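Local atomic coordinates of beta-hydroxyacyl-(Acyl-carrier-protein) dehydratase FabA/FabZ (PDB entry 6QSR), a protein that probably acts as a dehydratase on acyl-carrier-protein-bound 3-hydroxyacyl intermediates, as one partner of a heterocomplex in the biosynthesis of aryl polyene pigments. Residues S48-R60 and F121-L133. Numbering follows the deposited sequence.
Sequences SDNHVHCQVTVSR and FTQGSVLDIQMNL
With CG opposite its backbone N (chi1 -178°), beside the carbonyl carbon, His-53 extends its imidazole toward strand 126-133, while Asp-128, its CG beside the backbone N (chi1 -71°), turns its carboxylate to meet it. The setting is the curled antiparallel sheet of a hotdog fold, where strands 51-57 and 126-133 run antiparallel, their axes coming within 4.6 Å at closest approach. His-53 NE2 donates to Asp-128 OD1 over 2.9 Å; the acceptor lies in the ring plane, yet the nitrogen comes from above the carboxylate plane. Gln-55 NE2 hydrogen-bonds to Asp-128 OD1 at 2.7 Å, from the syn side and tilted somewhat out of the carboxylate plane, so two donors grip OD1 and would probably stabilise the charged carboxylate. Gln-130 covers one face of the imidazole: its CG stands 3.9 Å from the His-53 ring centroid, a CH-pi contact, and its amide is stacked on the ring with the planes 20° apart.

The opposite face of the sheet is apolar and looks onto helix 79-97, which Val-56 meets at Met-82 and Met-131 at Met-83 and Ala-86. Here Val-52 CG1 packs on Met-131 CB, and Val-56 CG1 lies 3.7 Å from Ile-129 CD1. Paired backbone hydrogen bonds join Val-52 to Met-131, Cys-54 to Ile-129 and Val-56 to Leu-127, which fixes the register.

Beyond the strands, Val-58 sits against the type II turn of Thr-122 to Ser-125. Its N donates to Ser-125 O, and Gly-124 N returns a 2.6 Å bond to Val-58 O.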
loop_
_atom_site.group_PDB
_atom_site.type_symbol
_atom_site.label_atom_id
_atom_site.label_comp_id
_atom_site.label_asym_id
_atom_site.label_seq_id
_atom_site.Cartn_x
_atom_site.Cartn_y
_atom_site.Cartn_z
ATOM N N SER B 48 5.943 -18.901 10.160
ATOM C CA SER B 48 6.341 -20.252 9.780
ATOM C C SER B 48 6.699 -20.263 8.303
ATOM O O SER B 48 6.619 -19.233 7.639
ATOM C CB SER B 48 5.214 -21.243 10.083
ATOM O OG SER B 48 4.148 -21.113 9.165
ATOM N N ASP B 49 7.066 -21.431 7.785
ATOM C CA ASP B 49 7.467 -21.560 6.382
ATOM C C ASP B 49 6.382 -21.179 5.364
ATOM O O ASP B 49 6.715 -20.870 4.229
ATOM C CB ASP B 49 7.967 -22.984 6.081
ATOM C CG ASP B 49 9.266 -23.321 6.803
ATOM O OD1 ASP B 49 9.317 -24.375 7.474
ATOM O OD2 ASP B 49 10.232 -22.534 6.708
ATOM N N ASN B 50 5.102 -21.205 5.741
ATOM C CA ASN B 50 4.035 -20.827 4.803
ATOM C C ASN B 50 3.005 -19.808 5.341
ATOM O O ASN B 50 1.932 -19.654 4.745
ATOM C CB ASN B 50 3.321 -22.091 4.327
ATOM C CG ASN B 50 2.590 -22.809 5.448
ATOM O OD1 ASN B 50 2.449 -22.279 6.551
ATOM N ND2 ASN B 50 2.123 -24.024 5.172
ATOM N N HIS B 51 3.327 -19.131 6.441
ATOM C CA HIS B 51 2.358 -18.300 7.175
ATOM C C HIS B 51 3.047 -17.185 7.969
ATOM O O HIS B 51 4.156 -17.369 8.497
ATOM C CB HIS B 51 1.501 -19.203 8.090
ATOM C CG HIS B 51 0.888 -18.500 9.264
ATOM N ND1 HIS B 51 -0.397 -18.000 9.244
ATOM C CD2 HIS B 51 1.381 -18.223 10.496
ATOM C CE1 HIS B 51 -0.665 -17.438 10.410
ATOM N NE2 HIS B 51 0.399 -17.555 11.185
ATOM N N VAL B 52 2.377 -16.036 8.064
ATOM C CA VAL B 52 2.792 -14.979 8.977
ATOM C C VAL B 52 1.568 -14.312 9.603
ATOM O O VAL B 52 0.561 -14.069 8.918
ATOM C CB VAL B 52 3.735 -13.944 8.291
ATOM C CG1 VAL B 52 3.088 -13.313 7.058
ATOM C CG2 VAL B 52 4.175 -12.865 9.273
ATOM N N HIS B 53 1.662 -14.062 10.908
ATOM C CA HIS B 53 0.648 -13.350 11.680
ATOM C C HIS B 53 1.329 -12.178 12.387
ATOM O O HIS B 53 2.268 -12.372 13.181
ATOM C CB HIS B 53 0.029 -14.292 12.708
ATOM C CG HIS B 53 -1.060 -13.682 13.544
ATOM N ND1 HIS B 53 -1.718 -14.402 14.516
ATOM C CD2 HIS B 53 -1.617 -12.446 13.557
ATOM C CE1 HIS B 53 -2.618 -13.634 15.103
ATOM N NE2 HIS B 53 -2.584 -12.445 14.534
ATOM N N CYS B 54 0.836 -10.974 12.088
ATOM C CA CYS B 54 1.282 -9.735 12.712
ATOM C C CYS B 54 0.077 -8.956 13.211
ATOM O O CYS B 54 -1.062 -9.183 12.779
ATOM C CB CYS B 54 2.051 -8.860 11.720
ATOM S SG CYS B 54 3.643 -9.525 11.207
ATOM N N GLN B 55 0.348 -8.008 14.095
ATOM C CA GLN B 55 -0.690 -7.281 14.784
ATOM C C GLN B 55 -0.390 -5.792 14.827
ATOM O O GLN B 55 0.771 -5.376 14.854
ATOM C CB GLN B 55 -0.846 -7.843 16.201
ATOM C CG GLN B 55 -2.178 -7.536 16.848
ATOM C CD GLN B 55 -2.399 -8.327 18.127
ATOM O OE1 GLN B 55 -1.776 -8.052 19.144
ATOM N NE2 GLN B 55 -3.308 -9.301 18.083
ATOM N N VAL B 56 -1.452 -4.993 14.819
ATOM C CA VAL B 56 -1.330 -3.549 14.938
ATOM C C VAL B 56 -2.635 -2.965 15.451
ATOM O O VAL B 56 -3.706 -3.488 15.144
ATOM C CB VAL B 56 -0.931 -2.911 13.587
ATOM C CG1 VAL B 56 -2.038 -3.046 12.543
ATOM C CG2 VAL B 56 -0.530 -1.454 13.782
ATOM N N THR B 57 -2.542 -1.884 16.222
ATOM C CA THR B 57 -3.719 -1.273 16.848
ATOM C C THR B 57 -3.956 0.116 16.243
ATOM O O THR B 57 -3.018 0.883 16.040
ATOM C CB THR B 57 -3.565 -1.238 18.391
ATOM O OG1 THR B 57 -3.403 -2.578 18.871
ATOM C CG2 THR B 57 -4.786 -0.617 19.078
ATOM N N VAL B 58 -5.213 0.417 15.925
ATOM C CA VAL B 58 -5.578 1.713 15.360
ATOM C C VAL B 58 -5.656 2.717 16.515
ATOM O O VAL B 58 -6.664 2.799 17.223
ATOM C CB VAL B 58 -6.906 1.659 14.565
ATOM C CG1 VAL B 58 -7.200 3.018 13.936
ATOM C CG2 VAL B 58 -6.854 0.588 13.475
ATOM N N SER B 59 -4.578 3.467 16.709
ATOM C CA SER B 59 -4.447 4.379 17.849
ATOM C C SER B 59 -3.865 5.722 17.424
ATOM O O SER B 59 -3.199 5.813 16.398
ATOM C CB SER B 59 -3.528 3.756 18.904
ATOM O OG SER B 59 -2.187 3.688 18.430
ATOM N N ARG B 60 -4.100 6.746 18.241
ATOM C CA ARG B 60 -3.519 8.076 18.020
ATOM C C ARG B 60 -2.045 8.164 18.440
ATOM O O ARG B 60 -1.338 9.084 18.022
ATOM C CB ARG B 60 -4.310 9.145 18.776
ATOM C CG ARG B 60 -5.789 9.210 18.430
ATOM C CD ARG B 60 -6.490 10.333 19.179
ATOM N NE ARG B 60 -6.071 11.658 18.709
ATOM C CZ ARG B 60 -5.101 12.417 19.236
ATOM N NH1 ARG B 60 -4.381 12.022 20.289
ATOM N NH2 ARG B 60 -4.838 13.602 18.686
ATOM N N PHE B 121 -11.061 1.501 9.389
ATOM C CA PHE B 121 -10.885 0.764 10.645
ATOM C C PHE B 121 -10.982 1.740 11.805
ATOM O O PHE B 121 -10.214 2.705 11.884
ATOM C CB PHE B 121 -9.533 0.053 10.674
ATOM C CG PHE B 121 -9.318 -0.894 9.522
ATOM C CD1 PHE B 121 -8.541 -0.520 8.432
ATOM C CD2 PHE B 121 -9.891 -2.165 9.528
ATOM C CE1 PHE B 121 -8.340 -1.400 7.367
ATOM C CE2 PHE B 121 -9.690 -3.051 8.470
ATOM C CZ PHE B 121 -8.925 -2.654 7.383
ATOM N N THR B 122 -11.908 1.472 12.723
ATOM C CA THR B 122 -12.204 2.413 13.789
ATOM C C THR B 122 -11.068 2.475 14.808
ATOM O O THR B 122 -10.387 1.479 15.075
ATOM C CB THR B 122 -13.550 2.097 14.478
ATOM O OG1 THR B 122 -13.548 0.748 14.934
ATOM C CG2 THR B 122 -14.708 2.279 13.511
ATOM N N GLN B 123 -10.862 3.678 15.334
ATOM C CA GLN B 123 -9.965 3.955 16.452
ATOM C C GLN B 123 -10.185 2.951 17.583
ATOM O O GLN B 123 -11.328 2.695 17.962
ATOM C CB GLN B 123 -10.252 5.369 16.983
ATOM C CG GLN B 123 -9.200 5.919 17.926
ATOM C CD GLN B 123 -8.320 6.939 17.243
ATOM O OE1 GLN B 123 -8.707 8.105 17.081
ATOM N NE2 GLN B 123 -7.134 6.506 16.816
ATOM N N GLY B 124 -9.097 2.381 18.100
ATOM C CA GLY B 124 -9.155 1.337 19.132
ATOM C C GLY B 124 -9.182 -0.113 18.645
ATOM O O GLY B 124 -9.043 -1.032 19.453
ATOM N N SER B 125 -9.375 -0.331 17.344
ATOM C CA SER B 125 -9.374 -1.681 16.780
ATOM C C SER B 125 -7.991 -2.322 16.836
ATOM O O SER B 125 -7.007 -1.714 16.420
ATOM C CB SER B 125 -9.841 -1.667 15.326
ATOM O OG SER B 125 -11.146 -1.142 15.210
ATOM N N VAL B 126 -7.938 -3.546 17.354
ATOM C CA VAL B 126 -6.746 -4.386 17.314
ATOM C C VAL B 126 -6.852 -5.255 16.069
ATOM O O VAL B 126 -7.752 -6.083 15.962
ATOM C CB VAL B 126 -6.615 -5.229 18.598
ATOM C CG1 VAL B 126 -5.370 -6.109 18.556
ATOM C CG2 VAL B 126 -6.568 -4.300 19.798
ATOM N N LEU B 127 -5.959 -5.019 15.105
ATOM C CA LEU B 127 -6.015 -5.686 13.804
ATOM C C LEU B 127 -5.025 -6.848 13.708
ATOM O O LEU B 127 -3.840 -6.682 13.986
ATOM C CB LEU B 127 -5.751 -4.664 12.684
ATOM C CG LEU B 127 -6.792 -3.539 12.583
ATOM C CD1 LEU B 127 -6.477 -2.666 11.388
ATOM C CD2 LEU B 127 -8.216 -4.082 12.482
ATOM N N ASP B 128 -5.524 -8.016 13.316
ATOM C CA ASP B 128 -4.681 -9.198 13.067
ATOM C C ASP B 128 -4.493 -9.361 11.573
ATOM O O ASP B 128 -5.467 -9.559 10.842
ATOM C CB ASP B 128 -5.310 -10.462 13.658
ATOM C CG ASP B 128 -5.257 -10.478 15.171
ATOM O OD1 ASP B 128 -4.146 -10.351 15.730
ATOM O OD2 ASP B 128 -6.330 -10.608 15.800
ATOM N N ILE B 129 -3.242 -9.265 11.122
ATOM C CA ILE B 129 -2.917 -9.420 9.710
ATOM C C ILE B 129 -2.281 -10.803 9.512
ATOM O O ILE B 129 -1.198 -11.077 10.029
ATOM C CB ILE B 129 -2.006 -8.278 9.215
ATOM C CG1 ILE B 129 -2.696 -6.914 9.421
ATOM C CG2 ILE B 129 -1.686 -8.446 7.737
ATOM C CD1 ILE B 129 -2.401 -6.254 10.744
ATOM N N GLN B 130 -2.978 -11.675 8.784
ATOM C CA GLN B 130 -2.563 -13.080 8.611
ATOM C C GLN B 130 -2.421 -13.386 7.124
ATOM O O GLN B 130 -3.414 -13.343 6.388
ATOM C CB GLN B 130 -3.575 -14.017 9.275
ATOM C CG GLN B 130 -3.475 -14.023 10.796
ATOM C CD GLN B 130 -4.466 -14.964 11.465
ATOM O OE1 GLN B 130 -4.220 -16.170 11.583
ATOM N NE2 GLN B 130 -5.584 -14.413 11.929
ATOM N N MET B 131 -1.189 -13.665 6.686
ATOM C CA MET B 131 -0.883 -13.953 5.273
ATOM C C MET B 131 -0.443 -15.418 5.092
ATOM O O MET B 131 0.327 -15.942 5.904
ATOM C CB MET B 131 0.210 -13.015 4.741
ATOM C CG MET B 131 -0.025 -11.519 4.976
ATOM S SD MET B 131 -1.574 -10.954 4.248
ATOM C CE MET B 131 -1.179 -10.959 2.496
ATOM N N ASN B 132 -0.939 -16.049 4.024
ATOM C CA ASN B 132 -0.631 -17.442 3.662
ATOM C C ASN B 132 0.140 -17.477 2.345
ATOM O O ASN B 132 -0.298 -16.894 1.348
ATOM C CB ASN B 132 -1.920 -18.246 3.467
ATOM C CG ASN B 132 -2.728 -18.374 4.729
ATOM O OD1 ASN B 132 -2.183 -18.513 5.818
ATOM N ND2 ASN B 132 -4.045 -18.361 4.585
ATOM N N LEU B 133 1.275 -18.170 2.345
ATOM C CA LEU B 133 2.112 -18.276 1.158
ATOM C C LEU B 133 1.410 -19.062 0.039
ATOM O O LEU B 133 0.921 -20.162 0.274
ATOM C CB LEU B 133 3.432 -18.965 1.521
ATOM C CG LEU B 133 4.421 -19.269 0.391
ATOM C CD1 LEU B 133 4.910 -17.994 -0.276
ATOM C CD2 LEU B 133 5.581 -20.095 0.937
#